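Local coordinates for protein member of DUF4221 family (Bacteroides vulgatus, PDB 3S9J) that is of unknown function but folds as a six-bladed beta-propeller of the DUF4221 family, at residues Tyr116-Pro121 / Met166-Asp171; Thr126-Gly131 / Ile145-Glu150. All blocks are in the same frame, centred on the assembly; numbering follows the deposited sequence.

In the fold
Both contacts lie at the junction of two successive blades of the propeller, with their centres about 8 Å apart. Along the chain the order is 116-121, 126-131, 145-150, 166-171, so interaction 2 is enclosed by the two segments of interaction 1. Strands 144-148 and 165-171 are antiparallel neighbours in one blade, joined by backbone bonds such as that between Gln170 and Ile145. Phe118 also packs on Leu128, linking the two contacts directly. Interaction 1 is centred about 19 Å from the centre of the chain and interaction 2 about 11 Å, so the connection leaving strand 112-117 meets the next blade first farther out and then farther in.

Interaction 1 (Tyr116-Pro121 / Met166-Asp171). With FMT (formic acid), chain L.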
# COMPACT_ATOMS: atom_id res chain seq x y z
N TYR A 116 19.74 -8.66 -6.14
CA TYR A 116 20.40 -7.94 -5.08
C TYR A 116 20.09 -8.59 -3.73
O TYR A 116 18.94 -8.79 -3.39
CB TYR A 116 19.91 -6.51 -4.97
CG TYR A 116 19.95 -5.70 -6.25
CD1 TYR A 116 18.86 -5.69 -7.11
CD2 TYR A 116 21.04 -4.90 -6.56
CE1 TYR A 116 18.87 -4.95 -8.28
CE2 TYR A 116 21.05 -4.12 -7.72
CZ TYR A 116 19.96 -4.15 -8.58
OH TYR A 116 19.95 -3.40 -9.72
N ASN A 117 21.12 -8.83 -2.93
CA ASN A 117 20.93 -9.17 -1.53
C ASN A 117 20.55 -7.92 -0.76
O ASN A 117 21.19 -6.88 -0.90
CB ASN A 117 22.21 -9.79 -0.97
CG ASN A 117 22.11 -10.16 0.50
OD1 ASN A 117 21.31 -11.01 0.87
ND2 ASN A 117 22.92 -9.50 1.35
N PHE A 118 19.50 -8.00 0.05
CA PHE A 118 19.06 -6.83 0.82
C PHE A 118 18.95 -7.26 2.28
O PHE A 118 18.05 -8.00 2.68
CB PHE A 118 17.72 -6.23 0.30
CG PHE A 118 17.40 -4.80 0.78
CD1 PHE A 118 17.46 -4.43 2.12
CD2 PHE A 118 16.92 -3.86 -0.12
CE1 PHE A 118 17.10 -3.15 2.53
CE2 PHE A 118 16.57 -2.58 0.28
CZ PHE A 118 16.65 -2.22 1.62
N GLN A 119 19.90 -6.79 3.07
CA GLN A 119 19.93 -7.03 4.51
C GLN A 119 20.31 -5.71 5.12
O GLN A 119 20.67 -4.76 4.39
CB GLN A 119 20.98 -8.09 4.85
CG GLN A 119 20.63 -9.48 4.35
CD GLN A 119 21.79 -10.47 4.54
OE1 GLN A 119 22.93 -10.22 4.12
NE2 GLN A 119 21.50 -11.60 5.17
N THR A 120 20.28 -5.64 6.43
CA THR A 120 20.70 -4.43 7.10
C THR A 120 22.20 -4.28 6.84
O THR A 120 22.89 -5.26 6.48
CB THR A 120 20.45 -4.46 8.61
OG1 THR A 120 21.30 -5.43 9.23
CG2 THR A 120 18.93 -4.78 8.91
N PRO A 121 22.72 -3.07 7.02
CA PRO A 121 24.20 -2.91 6.89
C PRO A 121 24.99 -3.95 7.69
O PRO A 121 25.96 -4.52 7.17
CB PRO A 121 24.42 -1.49 7.41
CG PRO A 121 23.21 -0.74 6.91
CD PRO A 121 22.03 -1.76 7.07
N MSE A 166 12.57 4.58 9.60
CA MSE A 166 11.38 4.24 8.84
C MSE A 166 11.65 3.73 7.42
O MSE A 166 10.81 3.06 6.87
CB MSE A 166 10.42 5.42 8.76
CG MSE A 166 9.65 5.69 10.09
SE MSE A 166 8.59 7.30 9.99
CE MSE A 166 7.40 6.70 8.70
N PHE A 167 12.79 4.13 6.83
CA PHE A 167 13.13 3.76 5.47
C PHE A 167 14.59 3.40 5.32
O PHE A 167 15.44 3.85 6.10
CB PHE A 167 12.85 4.94 4.54
CG PHE A 167 11.39 5.21 4.34
CD1 PHE A 167 10.68 4.57 3.33
CD2 PHE A 167 10.71 6.09 5.18
CE1 PHE A 167 9.33 4.82 3.15
CE2 PHE A 167 9.36 6.32 5.01
CZ PHE A 167 8.68 5.69 4.00
N ALA A 168 14.87 2.58 4.33
CA ALA A 168 16.21 2.29 3.86
C ALA A 168 16.17 2.31 2.35
O ALA A 168 15.10 2.16 1.77
CB ALA A 168 16.69 0.95 4.34
N SER A 169 17.32 2.54 1.72
CA SER A 169 17.39 2.52 0.26
C SER A 169 18.47 1.55 -0.17
O SER A 169 19.37 1.25 0.59
CB SER A 169 17.68 3.90 -0.32
OG SER A 169 19.02 4.31 -0.03
N GLN A 170 18.33 1.03 -1.38
CA GLN A 170 19.35 0.21 -1.99
C GLN A 170 19.72 0.76 -3.34
O GLN A 170 18.86 1.06 -4.18
CB GLN A 170 18.85 -1.25 -2.11
CG GLN A 170 19.94 -2.15 -2.69
CD GLN A 170 19.66 -3.60 -2.49
OE1 GLN A 170 18.53 -4.07 -2.74
NE2 GLN A 170 20.66 -4.34 -2.07
N ASP A 171 21.03 0.90 -3.57
CA ASP A 171 21.53 1.44 -4.81
C ASP A 171 21.39 0.36 -5.87
O ASP A 171 21.91 -0.74 -5.70
CB ASP A 171 22.98 1.88 -4.62
CG ASP A 171 23.51 2.63 -5.79
OD1 ASP A 171 23.68 2.02 -6.85
OD2 ASP A 171 23.70 3.86 -5.70
C FMT L . 21.84 -3.14 11.51
O1 FMT L . 22.53 -2.59 10.62
O2 FMT L . 21.59 -4.36 11.59
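The side-chain amide of Gln170 lies between the rings of Tyr116 and Phe118, its plane turned 44° from the first and 70° from the second. Its OE1 lies oblique to both rings, 3.6 Å from Tyr116 CB at the root of the ring and 3.1 Å from CD2 of Phe118, a residue modelled in two conformers of which this is one. The aliphatic part of Gln170 carries the contact on, with CB 3.6 Å from Phe118 CE2. At the edge of the Phe118 ring, near its plane, Ala168 CB stands 4.2 Å from CZ.

The polar link is a hydrogen bond from Gln170 NE2 to the backbone O of Asn117, 2.8 Å long. The acceptor lies close to the amide plane of Gln170, but the donor arrives from above the plane of the Asn117 carbonyl, and the N-H...O angle of 143° makes the bond somewhat bent. With CG anti to the backbone N and an extended chain beyond it, Gln170 stretches from its strand to the end of 112-117. NE2 also donates to the backbone O of Gly175, so two carbonyls fix the turn of the amide. With an alanine here both amide bonds go, and the Asn117 carbonyl would probably be left without this donor and a gap opened between the two rings.

Farther along the chain, Thr120 OG1 donates to a formic acid molecule, probably from the crystallisation liquor, that is also held by Arg124 and Glu122.

The contact joins two blades: strand 112-117 is the outermost strand of one sheet, while 165-171 runs inside the next, between 144-148 and 177-183. Tyr116 OH bonds to the backbone O of Leu172, just beyond strand 165-171.

Interaction 2 (Thr126-Gly131 / Ile145-Glu150); sequences TPLSFG and IFLRQE
Phe130 meets Leu147 and Ile145 in the tightly packed half of this contact. Leu147 CD2, in one of two modelled conformers, comes up to the edge of the Phe130 ring, 3.4 Å from CD2, while Ile145 CD1 reaches CE2 of the same ring at 3.8 Å. Phe130 CG sits between its own backbone N and carbonyl carbon (chi1 38°), which places the ring beside Leu147 and Ile145. The other methyl of Leu147, CD1, lies 4.3 Å from Leu128 CD2, in the conformers given, and 3.7 Å from the backbone O of Ser129. Ala96, on strand 93-97 of the preceding blade, also touches Phe130.

Toward Pro127 and Glu150 the fit is looser. In the conformer given for Glu150, Pro127 CG merely rests 3.5 Å from its OE1, and OE2 is paired with Arg148 NH1. At this same end, beside a bridging water, Thr126 OG1 donates to Gln149 OE1 over 2.7 Å, from above the carbonyl plane. The bend of the Gln149 chain at chi2 (-72°) brings its amide back to Thr126 and lets NE2 donate to Arg148 O.

Three waters form a row along the gap between the backbones: one joins the Thr126 hydroxyl and Pro127 O to Glu150 N, a second ties Pro127 O and Ser129 N to Arg148 O, and the third bridges Ser129 O and Arg148 N.

Chemically, then, the irregular segment 126-131 is joined to the blade by an apolar cluster and a hydroxyl-amide bond, which is consistent with water meeting the backbone polar groups where the two chains do not pair directly.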
# COMPACT_ATOMS: atom_id res chain seq x y z
N THR A 126 15.96 -8.24 7.33
CA THR A 126 15.01 -7.14 7.50
C THR A 126 13.86 -7.35 6.49
O THR A 126 14.11 -7.69 5.34
CB THR A 126 15.69 -5.72 7.34
OG1 THR A 126 14.71 -4.71 7.48
CG2 THR A 126 16.38 -5.57 6.00
N PRO A 127 12.59 -7.18 6.94
CA PRO A 127 11.50 -7.41 5.98
C PRO A 127 11.60 -6.52 4.74
O PRO A 127 11.81 -5.32 4.86
CB PRO A 127 10.23 -7.12 6.80
CG PRO A 127 10.64 -7.52 8.22
CD PRO A 127 12.10 -7.10 8.33
N LEU A 128 11.43 -7.14 3.57
CA LEU A 128 11.47 -6.45 2.27
C LEU A 128 10.10 -6.52 1.65
O LEU A 128 9.62 -7.62 1.34
CB LEU A 128 12.41 -7.16 1.31
CG LEU A 128 13.84 -7.27 1.76
CD1 LEU A 128 14.62 -8.03 0.67
CD2 LEU A 128 14.37 -5.87 2.00
N SER A 129 9.47 -5.37 1.46
CA SER A 129 8.17 -5.37 0.84
C SER A 129 7.84 -4.05 0.20
O SER A 129 8.34 -2.99 0.60
CB SER A 129 7.07 -5.71 1.88
OG SER A 129 5.78 -5.78 1.26
N PHE A 130 7.01 -4.15 -0.83
CA PHE A 130 6.25 -3.04 -1.39
C PHE A 130 5.00 -3.67 -2.00
O PHE A 130 4.96 -4.89 -2.27
CB PHE A 130 7.05 -2.15 -2.37
CG PHE A 130 8.00 -2.89 -3.28
CD1 PHE A 130 7.56 -3.52 -4.42
CD2 PHE A 130 9.38 -2.84 -3.05
CE1 PHE A 130 8.47 -4.18 -5.25
CE2 PHE A 130 10.28 -3.49 -3.89
CZ PHE A 130 9.82 -4.15 -5.00
N GLY A 131 3.96 -2.87 -2.15
CA GLY A 131 2.67 -3.39 -2.57
C GLY A 131 1.56 -2.39 -2.38
O GLY A 131 1.82 -1.22 -2.08
N ILE A 145 16.34 2.50 -4.73
CA ILE A 145 14.97 2.15 -4.36
C ILE A 145 14.83 2.30 -2.84
O ILE A 145 15.66 1.80 -2.10
CB ILE A 145 14.58 0.76 -4.82
CG1 ILE A 145 13.07 0.55 -4.51
CG2 ILE A 145 15.47 -0.32 -4.20
CD1 ILE A 145 12.51 -0.69 -5.07
N PHE A 146 13.77 2.98 -2.42
CA PHE A 146 13.47 3.29 -1.03
C PHE A 146 12.29 2.48 -0.60
O PHE A 146 11.27 2.43 -1.31
CB PHE A 146 13.12 4.74 -0.89
CG PHE A 146 14.29 5.66 -1.03
CD1 PHE A 146 14.89 5.87 -2.28
CD2 PHE A 146 14.78 6.35 0.08
CE1 PHE A 146 15.96 6.74 -2.40
CE2 PHE A 146 15.87 7.22 -0.06
CZ PHE A 146 16.44 7.41 -1.29
N LEU A 147 12.42 1.86 0.56
CA LEU A 147 11.49 0.86 1.11
C LEU A 147 11.22 1.16 2.59
O LEU A 147 12.13 1.55 3.29
CB LEU A 147 12.13 -0.55 1.12
CG LEU A 147 12.35 -1.38 -0.16
CD1 LEU A 147 11.99 -2.83 0.12
CD2 LEU A 147 11.55 -0.89 -1.31
N ARG A 148 10.02 0.83 3.07
CA ARG A 148 9.74 0.87 4.50
C ARG A 148 10.62 -0.10 5.24
O ARG A 148 10.95 -1.19 4.74
CB ARG A 148 8.26 0.50 4.73
CG ARG A 148 7.86 0.20 6.14
CD ARG A 148 6.34 0.09 6.25
NE ARG A 148 5.94 -0.45 7.54
CZ ARG A 148 5.83 -1.74 7.85
NH1 ARG A 148 6.10 -2.69 6.97
NH2 ARG A 148 5.47 -2.07 9.09
N GLN A 149 10.97 0.26 6.46
CA GLN A 149 11.67 -0.63 7.36
C GLN A 149 10.88 -0.83 8.67
O GLN A 149 10.24 0.11 9.16
CB GLN A 149 13.07 -0.10 7.64
CG GLN A 149 13.95 -0.20 6.40
CD GLN A 149 14.34 -1.63 6.10
OE1 GLN A 149 15.24 -2.19 6.75
NE2 GLN A 149 13.70 -2.22 5.13
N GLU A 150 10.91 -2.06 9.16
CA GLU A 150 10.22 -2.41 10.41
C GLU A 150 11.21 -2.31 11.59
O GLU A 150 12.40 -1.99 11.41
CB GLU A 150 9.57 -3.81 10.27
CG GLU A 150 8.40 -3.86 9.24
CD GLU A 150 7.68 -5.21 9.19
OE1 GLU A 150 8.03 -6.08 10.02
OE2 GLU A 150 6.77 -5.42 8.34
O HOH W 1 12.17 -4.05 7.24
O HOH W 2 10.26 -3.57 3.53
O HOH W 3 7.72 -0.48 1.47